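Local coordinates for ectoine dioxygenase (Sphingopyxis alaskensis RB2256, PDB 4Q5O), which catalyses the iron- and 2-oxoglutarate-dependent hydroxylation of L-ectoine to 5-hydroxyectoine, an osmolyte that helps cells survive extreme osmotic stress, at residues A[99-104]-A[133-138]; A[169-174]-A[266-271]. One frame throughout, in Å; residues are numbered along the deposited sequence.

Contact 1 of 2, residues A[99-104]-A[133-138]. With 6CS ((4S,5S)-5-hydroxy-2-methyl-1,4,5,6-tetrahydropyrimidine-4-carboxylic acid), chain E.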
ATOM      1  N   SER A  99      -9.651   7.982  16.083  1.00 60.43           N
ATOM      2  CA  SER A  99      -9.016   7.316  17.199  1.00 58.41           C
ATOM      3  C   SER A  99      -9.671   7.682  18.508  1.00 57.29           C
ATOM      4  O   SER A  99     -10.225   8.771  18.656  1.00 60.00           O
ATOM      5  CB  SER A  99      -7.544   7.695  17.267  1.00 55.01           C
ATOM      6  OG  SER A  99      -6.901   7.291  16.084  1.00 60.47           O
ATOM      7  N   ILE A 100      -9.617   6.750  19.446  1.00 53.55           N
ATOM      8  CA  ILE A 100      -9.977   7.026  20.821  1.00 52.69           C
ATOM      9  C   ILE A 100      -8.840   6.465  21.678  1.00 52.29           C
ATOM     10  O   ILE A 100      -8.538   5.277  21.586  1.00 53.73           O
ATOM     11  CB  ILE A 100     -11.321   6.372  21.180  1.00 48.20           C
ATOM     12  CG1 ILE A 100     -12.394   6.773  20.164  1.00 47.36           C
ATOM     13  CG2 ILE A 100     -11.746   6.759  22.574  1.00 52.20           C
ATOM     14  CD1 ILE A 100     -13.591   5.850  20.121  1.00 46.51           C
ATOM     15  N   PHE A 101      -8.175   7.318  22.461  1.00 50.28           N
ATOM     16  CA  PHE A 101      -7.111   6.849  23.352  1.00 52.51           C
ATOM     17  C   PHE A 101      -7.727   6.357  24.650  1.00 50.80           C
ATOM     18  O   PHE A 101      -8.916   6.543  24.869  1.00 56.68           O
ATOM     19  CB  PHE A 101      -6.074   7.946  23.635  1.00 55.59           C
ATOM     20  CG  PHE A 101      -5.169   8.248  22.468  1.00 55.92           C
ATOM     21  CD1 PHE A 101      -5.399   9.350  21.654  1.00 54.58           C
ATOM     22  CD2 PHE A 101      -4.087   7.431  22.183  1.00 54.48           C
ATOM     23  CE1 PHE A 101      -4.574   9.616  20.575  1.00 52.51           C
ATOM     24  CE2 PHE A 101      -3.250   7.704  21.106  1.00 55.04           C
ATOM     25  CZ  PHE A 101      -3.495   8.791  20.306  1.00 51.54           C
ATOM     26  N   GLU A 102      -6.924   5.731  25.501  1.00 52.64           N
ATOM     27  CA  GLU A 102      -7.393   5.224  26.796  1.00 54.96           C
ATOM     28  C   GLU A 102      -8.707   4.449  26.716  1.00 56.68           C
ATOM     29  O   GLU A 102      -9.592   4.655  27.542  1.00 56.90           O
ATOM     30  CB  GLU A 102      -7.535   6.362  27.820  1.00 54.16           C
ATOM     31  CG  GLU A 102      -6.222   6.986  28.300  1.00 57.90           C
ATOM     32  CD  GLU A 102      -5.446   6.127  29.313  1.00 69.24           C
ATOM     33  OE1 GLU A 102      -6.000   5.804  30.397  1.00 63.31           O
ATOM     34  OE2 GLU A 102      -4.263   5.796  29.028  1.00 72.86           O
ATOM     35  N   ILE A 103      -8.842   3.580  25.717  1.00 54.33           N
ATOM     36  CA  ILE A 103     -10.031   2.747  25.602  1.00 54.19           C
ATOM     37  C   ILE A 103      -9.932   1.591  26.575  1.00 52.46           C
ATOM     38  O   ILE A 103     -10.932   0.948  26.871  1.00 56.64           O
ATOM     39  CB  ILE A 103     -10.231   2.175  24.169  1.00 54.03           C
ATOM     40  CG1 ILE A 103      -8.889   1.855  23.542  1.00 46.79           C
ATOM     41  CG2 ILE A 103     -11.042   3.122  23.279  1.00 50.54           C
ATOM     42  CD1 ILE A 103      -8.488   0.433  23.719  1.00 52.68           C
ATOM     43  N   HIS A 104      -8.725   1.324  27.076  1.00 53.57           N
ATOM     44  CA  HIS A 104      -8.531   0.244  28.044  1.00 51.26           C
ATOM     45  C   HIS A 104      -9.130   0.696  29.370  1.00 57.12           C
ATOM     46  O   HIS A 104      -9.323  -0.094  30.296  1.00 60.81           O
ATOM     47  CB  HIS A 104      -7.051  -0.101  28.193  1.00 43.59           C
ATOM     48  CG  HIS A 104      -6.282   0.871  29.035  1.00 54.82           C
ATOM     49  ND1 HIS A 104      -5.993   2.159  28.623  1.00 51.44           N
ATOM     50  CD2 HIS A 104      -5.733   0.742  30.269  1.00 50.60           C
ATOM     51  CE1 HIS A 104      -5.302   2.776  29.566  1.00 50.91           C
ATOM     52  NE2 HIS A 104      -5.131   1.938  30.574  1.00 53.33           N
ATOM     53  N   ILE A 133      -1.108  -1.373  31.020  1.00 48.54           N
ATOM     54  CA  ILE A 133      -1.253  -0.629  29.788  1.00 42.63           C
ATOM     55  C   ILE A 133      -0.572   0.735  29.872  1.00 48.32           C
ATOM     56  O   ILE A 133      -0.950   1.586  30.684  1.00 53.52           O
ATOM     57  CB  ILE A 133      -2.732  -0.445  29.411  1.00 46.02           C
ATOM     58  CG1 ILE A 133      -3.505  -1.771  29.544  1.00 41.05           C
ATOM     59  CG2 ILE A 133      -2.859   0.186  28.024  1.00 45.20           C
ATOM     60  CD1 ILE A 133      -2.871  -2.971  28.844  1.00 43.46           C
ATOM     61  N   HIS A 134       0.436   0.922  29.025  1.00 48.55           N
ATOM     62  CA  HIS A 134       1.145   2.190  28.867  1.00 44.32           C
ATOM     63  C   HIS A 134       0.307   3.148  28.027  1.00 46.91           C
ATOM     64  O   HIS A 134       0.337   4.366  28.226  1.00 48.02           O
ATOM     65  CB  HIS A 134       2.501   1.943  28.185  1.00 37.75           C
ATOM     66  CG  HIS A 134       3.068   3.143  27.500  1.00 39.73           C
ATOM     67  ND1 HIS A 134       3.976   3.984  28.104  1.00 45.87           N
ATOM     68  CD2 HIS A 134       2.873   3.637  26.252  1.00 45.92           C
ATOM     69  CE1 HIS A 134       4.313   4.947  27.262  1.00 49.15           C
ATOM     70  NE2 HIS A 134       3.656   4.761  26.131  1.00 48.25           N
ATOM     71  N   GLN A 135      -0.435   2.569  27.083  1.00 49.30           N
ATOM     72  CA  GLN A 135      -1.238   3.296  26.090  1.00 44.49           C
ATOM     73  C   GLN A 135      -2.131   2.276  25.421  1.00 44.22           C
ATOM     74  O   GLN A 135      -1.697   1.169  25.122  1.00 46.06           O
ATOM     75  CB  GLN A 135      -0.373   3.981  25.027  1.00 38.01           C
ATOM     76  CG  GLN A 135      -1.139   4.363  23.743  1.00 45.85           C
ATOM     77  CD  GLN A 135      -0.284   5.056  22.672  1.00 53.14           C
ATOM     78  OE1 GLN A 135       0.661   5.786  22.979  1.00 53.13           O
ATOM     79  NE2 GLN A 135      -0.627   4.830  21.406  1.00 54.90           N
ATOM     80  N   SER A 136      -3.388   2.626  25.204  1.00 42.59           N
ATOM     81  CA  SER A 136      -4.230   1.808  24.372  1.00 44.29           C
ATOM     82  C   SER A 136      -4.883   2.732  23.357  1.00 46.06           C
ATOM     83  O   SER A 136      -4.863   3.941  23.520  1.00 48.26           O
ATOM     84  CB  SER A 136      -5.255   1.066  25.215  1.00 42.77           C
ATOM     85  OG  SER A 136      -6.142   1.982  25.808  1.00 51.95           O
ATOM     86  N   ARG A 137      -5.441   2.172  22.294  1.00 47.80           N
ATOM     87  CA  ARG A 137      -6.088   2.990  21.276  1.00 45.53           C
ATOM     88  C   ARG A 137      -7.136   2.139  20.572  1.00 48.69           C
ATOM     89  O   ARG A 137      -7.012   0.913  20.541  1.00 49.46           O
ATOM     90  CB  ARG A 137      -5.048   3.487  20.266  1.00 46.59           C
ATOM     91  CG  ARG A 137      -5.363   4.865  19.690  1.00 59.40           C
ATOM     92  CD  ARG A 137      -4.490   5.244  18.490  1.00 61.26           C
ATOM     93  NE  ARG A 137      -3.075   5.391  18.829  1.00 66.75           N
ATOM     94  CZ  ARG A 137      -2.237   6.202  18.183  1.00 70.92           C
ATOM     95  NH1 ARG A 137      -2.681   6.948  17.169  1.00 62.49           N
ATOM     96  NH2 ARG A 137      -0.959   6.278  18.561  1.00 68.70           N
ATOM     97  N   LEU A 138      -8.185   2.770  20.046  1.00 49.66           N
ATOM     98  CA  LEU A 138      -9.045   2.118  19.051  1.00 48.78           C
ATOM     99  C   LEU A 138      -9.008   2.961  17.782  1.00 51.00           C
ATOM    100  O   LEU A 138      -9.241   4.171  17.840  1.00 52.78           O
ATOM    101  CB  LEU A 138     -10.478   1.968  19.548  1.00 46.71           C
ATOM    102  CG  LEU A 138     -11.551   1.459  18.572  1.00 51.78           C
ATOM    103  CD1 LEU A 138     -11.491  -0.049  18.346  1.00 44.01           C
ATOM    104  CD2 LEU A 138     -12.936   1.850  19.049  1.00 57.36           C
TER
HETATM  105  O   6CS E 403       3.250   8.283  16.518  1.00 79.69           O
HETATM  106  C   6CS E 403       4.227   7.503  16.756  1.00 77.60           C
HETATM  107  OXT 6CS E 403       5.286   7.666  16.081  1.00 69.28           O
HETATM  108  CA  6CS E 403       4.144   6.474  17.860  1.00 78.77           C
HETATM  109  N   6CS E 403       3.341   7.169  18.809  1.00 82.14           N
HETATM  110  CAI 6CS E 403       2.449   6.651  19.625  1.00 80.50           C
HETATM  111  CAA 6CS E 403       1.710   7.632  20.494  1.00 71.19           C
HETATM  112  NAG 6CS E 403       2.180   5.249  19.684  1.00 78.52           N
HETATM  113  CG2 6CS E 403       2.947   4.454  18.808  1.00 75.19           C
HETATM  114  CB  6CS E 403       3.608   5.053  17.566  1.00 77.24           C
HETATM  115  OG1 6CS E 403       4.757   4.199  17.319  1.00 74.26           O
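R137 and F101 form a non-hydrogen-bonded antiparallel pair and send their side chains side by side to one face of the sheet. R137 CG stands over the phenyl face, 4.2 Å from the F101 ring centroid and 29° off its normal, which defines a CH-pi contact. Farther out, F101 CE2 lies 3.3 Å from R137 NE, over one guanidinium face near its rim; with the two planes 49° apart, this is no parallel stack. A bend at chi3 (-65°) carries the guanidinium across the CE2 and CZ end of the ring and leaves R137 NH2 3.5 Å from NAG of the bound 5-hydroxyectoine. R137 also touches 2-oxoglutarate. Next along the strand, S136 points to the other segment, and its OG shares a 2.8 Å hydrogen bond with H104 ND1 at the imidazole edge. I133 CG2 sits over the centre of that ring, 3.6 Å from the H104 centroid, so the ring is held at both edge and face. L138 closes the register with I100 through I100 N to L138 O (3.1 Å) and L138 N to I100 O (3.0 Å). L138 CB touches I103 CG2, and the side chain also packs on helix 63-78. The face of the large antiparallel sheet that bears R137 and Q135, an ectoine-binding residue, lines the active site, consistent with the jelly-roll core of cupin-clan PhyH dioxygenases.

Contact 2 of 2, residues A[169-174]-A[266-271]; sequences ALSMSV and NAFLVY. With AKG (2-oxoglutaric acid), chain D.
M172 and Y271 meet on the closely packed face of this strand pair. M172 CG comes within 3.8 Å of Y271 CE2, the two side chains crossing at about a right angle. M172 SD follows at 5.0 Å from the Y271 ring centroid, 58° off the normal, an oblique Met-aromatic contact. L170 CD1 reaches the same rim of the ring, 4.1 Å from Y271 CD2, and helix 117-127 packs against both L170 and Y271. At the other end of this face V174 CB and A267 CB are 4.1 Å apart. Six backbone hydrogen bonds, two in each of the pairs L170-Y271, M172-L269 and V174-A267, hold the strands together; V174 N to A267 O is 2.8 Å. This regular antiparallel pairing lies in the large sheet of the jelly roll, the double-stranded beta-helix fold of 2-oxoglutarate dioxygenases, whose inner face looks onto the iron site. The inner face here, carrying S171, S173, F268 and V270, is less apolar and meets ligand as well as protein. The F268 ring is carried there by CG anti to the backbone N (chi1 -176°). O2 of the 2-oxoglutarate carboxylate next to the keto group sits over the centre of one face, 3.5 Å from F268 CD2, while S171 CB approaches F268 CE1 obliquely. Replacing F268 by an alanine would probably open a gap beneath that carboxylate and leave S171 CB without its aromatic neighbour. S171 OG makes a weak hydrogen bond to the iron ligand D154. At N266, the one partly exposed residue of the contact, the side-chain contact is polar instead: N266 ND2 donates to S173 OG at 2.9 Å, the hydroxyl lying 27° out of the N266 amide plane, and N266 OD1 accepts from N139 ND2.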
ATOM      1  N   ALA A 169       8.901  -3.271  26.596  1.00 54.91           N
ATOM      2  CA  ALA A 169       7.474  -3.169  26.249  1.00 50.79           C
ATOM      3  C   ALA A 169       7.143  -3.795  24.895  1.00 54.29           C
ATOM      4  O   ALA A 169       8.018  -3.937  24.026  1.00 50.45           O
ATOM      5  CB  ALA A 169       7.015  -1.712  26.277  1.00 45.88           C
ATOM      6  N   LEU A 170       5.881  -4.175  24.714  1.00 49.75           N
ATOM      7  CA  LEU A 170       5.440  -4.658  23.415  1.00 47.54           C
ATOM      8  C   LEU A 170       4.065  -4.113  23.055  1.00 50.50           C
ATOM      9  O   LEU A 170       3.285  -3.723  23.932  1.00 45.63           O
ATOM     10  CB  LEU A 170       5.446  -6.190  23.367  1.00 48.68           C
ATOM     11  CG  LEU A 170       4.704  -6.940  24.474  1.00 47.50           C
ATOM     12  CD1 LEU A 170       3.243  -7.135  24.118  1.00 48.13           C
ATOM     13  CD2 LEU A 170       5.365  -8.283  24.754  1.00 45.84           C
ATOM     14  N   SER A 171       3.777  -4.101  21.756  1.00 51.10           N
ATOM     15  CA  SER A 171       2.484  -3.657  21.259  1.00 46.36           C
ATOM     16  C   SER A 171       1.712  -4.830  20.662  1.00 44.10           C
ATOM     17  O   SER A 171       2.290  -5.740  20.065  1.00 43.32           O
ATOM     18  CB  SER A 171       2.674  -2.558  20.219  1.00 46.54           C
ATOM     19  OG  SER A 171       3.687  -1.653  20.609  1.00 48.22           O
ATOM     20  N   MET A 172       0.402  -4.802  20.852  1.00 48.51           N
ATOM     21  CA  MET A 172      -0.511  -5.816  20.338  1.00 45.51           C
ATOM     22  C   MET A 172      -1.551  -5.113  19.504  1.00 44.54           C
ATOM     23  O   MET A 172      -2.254  -4.221  19.991  1.00 45.51           O
ATOM     24  CB  MET A 172      -1.219  -6.539  21.487  1.00 43.25           C
ATOM     25  CG  MET A 172      -0.279  -7.304  22.403  1.00 43.38           C
ATOM     26  SD  MET A 172      -1.037  -8.828  23.046  1.00 51.52           S
ATOM     27  CE  MET A 172       0.369  -9.475  23.962  1.00 41.37           C
ATOM     28  N   SER A 173      -1.638  -5.489  18.240  1.00 45.16           N
ATOM     29  CA  SER A 173      -2.674  -4.953  17.388  1.00 42.16           C
ATOM     30  C   SER A 173      -3.693  -6.055  17.165  1.00 44.75           C
ATOM     31  O   SER A 173      -3.365  -7.135  16.674  1.00 48.51           O
ATOM     32  CB  SER A 173      -2.099  -4.476  16.064  1.00 42.34           C
ATOM     33  OG  SER A 173      -3.150  -4.109  15.185  1.00 45.40           O
ATOM     34  N   VAL A 174      -4.930  -5.800  17.558  1.00 47.05           N
ATOM     35  CA  VAL A 174      -5.979  -6.788  17.382  1.00 44.48           C
ATOM     36  C   VAL A 174      -6.816  -6.363  16.208  1.00 43.44           C
ATOM     37  O   VAL A 174      -7.511  -5.351  16.276  1.00 40.34           O
ATOM     38  CB  VAL A 174      -6.877  -6.856  18.604  1.00 43.38           C
ATOM     39  CG1 VAL A 174      -7.855  -7.991  18.448  1.00 37.34           C
ATOM     40  CG2 VAL A 174      -6.032  -7.007  19.862  1.00 41.62           C
ATOM     41  N   ASN A 266      -8.585  -1.533  14.169  1.00 40.40           N
ATOM     42  CA  ASN A 266      -7.840  -2.367  15.105  1.00 42.21           C
ATOM     43  C   ASN A 266      -7.859  -1.832  16.530  1.00 44.33           C
ATOM     44  O   ASN A 266      -8.028  -0.635  16.752  1.00 49.37           O
ATOM     45  CB  ASN A 266      -6.384  -2.580  14.644  1.00 42.09           C
ATOM     46  CG  ASN A 266      -5.506  -1.344  14.853  1.00 44.68           C
ATOM     47  OD1 ASN A 266      -5.855  -0.235  14.439  1.00 42.27           O
ATOM     48  ND2 ASN A 266      -4.354  -1.540  15.495  1.00 43.19           N
ATOM     49  N   ALA A 267      -7.698  -2.729  17.493  1.00 42.67           N
ATOM     50  CA  ALA A 267      -7.489  -2.335  18.878  1.00 42.89           C
ATOM     51  C   ALA A 267      -5.991  -2.424  19.203  1.00 45.65           C
ATOM     52  O   ALA A 267      -5.391  -3.507  19.166  1.00 45.56           O
ATOM     53  CB  ALA A 267      -8.287  -3.239  19.800  1.00 39.24           C
ATOM     54  N   PHE A 268      -5.380  -1.288  19.518  1.00 44.38           N
ATOM     55  CA  PHE A 268      -3.950  -1.259  19.801  1.00 44.27           C
ATOM     56  C   PHE A 268      -3.670  -1.202  21.314  1.00 45.25           C
ATOM     57  O   PHE A 268      -4.202  -0.341  22.016  1.00 42.60           O
ATOM     58  CB  PHE A 268      -3.342  -0.064  19.077  1.00 42.80           C
ATOM     59  CG  PHE A 268      -1.853   0.037  19.202  1.00 51.06           C
ATOM     60  CD1 PHE A 268      -1.036  -0.939  18.668  1.00 47.09           C
ATOM     61  CD2 PHE A 268      -1.265   1.139  19.829  1.00 54.97           C
ATOM     62  CE1 PHE A 268       0.344  -0.839  18.771  1.00 50.97           C
ATOM     63  CE2 PHE A 268       0.121   1.245  19.934  1.00 59.08           C
ATOM     64  CZ  PHE A 268       0.925   0.251  19.404  1.00 54.67           C
ATOM     65  N   LEU A 269      -2.827  -2.108  21.807  1.00 46.50           N
ATOM     66  CA  LEU A 269      -2.581  -2.265  23.253  1.00 42.05           C
ATOM     67  C   LEU A 269      -1.102  -2.367  23.611  1.00 43.06           C
ATOM     68  O   LEU A 269      -0.457  -3.369  23.308  1.00 48.89           O
ATOM     69  CB  LEU A 269      -3.231  -3.547  23.764  1.00 40.02           C
ATOM     70  CG  LEU A 269      -4.741  -3.615  23.761  1.00 46.06           C
ATOM     71  CD1 LEU A 269      -5.214  -5.009  24.208  1.00 43.93           C
ATOM     72  CD2 LEU A 269      -5.237  -2.519  24.691  1.00 49.10           C
ATOM     73  N   VAL A 270      -0.574  -1.365  24.300  1.00 39.24           N
ATOM     74  CA  VAL A 270       0.825  -1.367  24.674  1.00 37.11           C
ATOM     75  C   VAL A 270       1.043  -1.883  26.100  1.00 42.80           C
ATOM     76  O   VAL A 270       0.658  -1.240  27.073  1.00 41.61           O
ATOM     77  CB  VAL A 270       1.400   0.043  24.563  1.00 35.94           C
ATOM     78  CG1 VAL A 270       2.907  -0.006  24.701  1.00 38.03           C
ATOM     79  CG2 VAL A 270       0.982   0.678  23.249  1.00 42.76           C
ATOM     80  N   TYR A 271       1.677  -3.039  26.228  1.00 46.74           N
ATOM     81  CA  TYR A 271       2.019  -3.577  27.539  1.00 41.29           C
ATOM     82  C   TYR A 271       3.446  -3.187  27.937  1.00 45.03           C
ATOM     83  O   TYR A 271       4.401  -3.453  27.211  1.00 48.76           O
ATOM     84  CB  TYR A 271       1.896  -5.096  27.537  1.00 42.16           C
ATOM     85  CG  TYR A 271       0.492  -5.622  27.354  1.00 46.97           C
ATOM     86  CD1 TYR A 271      -0.288  -5.986  28.459  1.00 43.79           C
ATOM     87  CD2 TYR A 271      -0.052  -5.782  26.083  1.00 37.64           C
ATOM     88  CE1 TYR A 271      -1.572  -6.481  28.300  1.00 41.35           C
ATOM     89  CE2 TYR A 271      -1.342  -6.275  25.916  1.00 39.84           C
ATOM     90  CZ  TYR A 271      -2.093  -6.624  27.032  1.00 44.72           C
ATOM     91  OH  TYR A 271      -3.360  -7.117  26.879  1.00 45.12           O
TER
HETATM   92  C1  AKG D 402      -0.566   2.761  15.449  1.00 84.35           C
HETATM   93  O1  AKG D 402      -1.534   3.565  15.288  1.00 76.74           O
HETATM   94  O2  AKG D 402      -0.522   2.066  16.514  1.00 81.19           O
HETATM   95  C2  AKG D 402       0.533   2.639  14.380  1.00 78.60           C
HETATM   96  O5  AKG D 402       1.713   2.794  14.650  1.00 66.95           O
HETATM   97  C3  AKG D 402       0.185   2.315  12.942  1.00 71.42           C
HETATM   98  C4  AKG D 402       0.437   3.554  12.124  1.00 72.07           C
HETATM   99  C5  AKG D 402      -0.588   4.587  12.550  1.00 86.34           C
HETATM  100  O3  AKG D 402      -1.696   4.641  11.950  1.00 90.97           O
HETATM  101  O4  AKG D 402      -0.344   5.388  13.501  1.00 84.80           O

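Overall arrangement
From the N terminus, strand 97-101 comes first; after it the chain passes through a mainly helical excursion and returns as strand 131-141, so contact 1 closes a loop of 28 residues. Contact 2 opens only later, at 169-174, and closes 91 residues on at 266-271, within strand 264-273. The two are therefore in series, neither nested nor crossed. In space they are joined: strands 131-141 and 264-273 are neighbours in the seven-stranded antiparallel sheet, with R137 N 2.8 Å from F268 O and Q135 O 2.9 Å from V270 N, both probable hydrogen bonds. Across the sheet the two contacts thus span four neighbouring strands, in the order 97-101, 131-141, 264-273, 169-175.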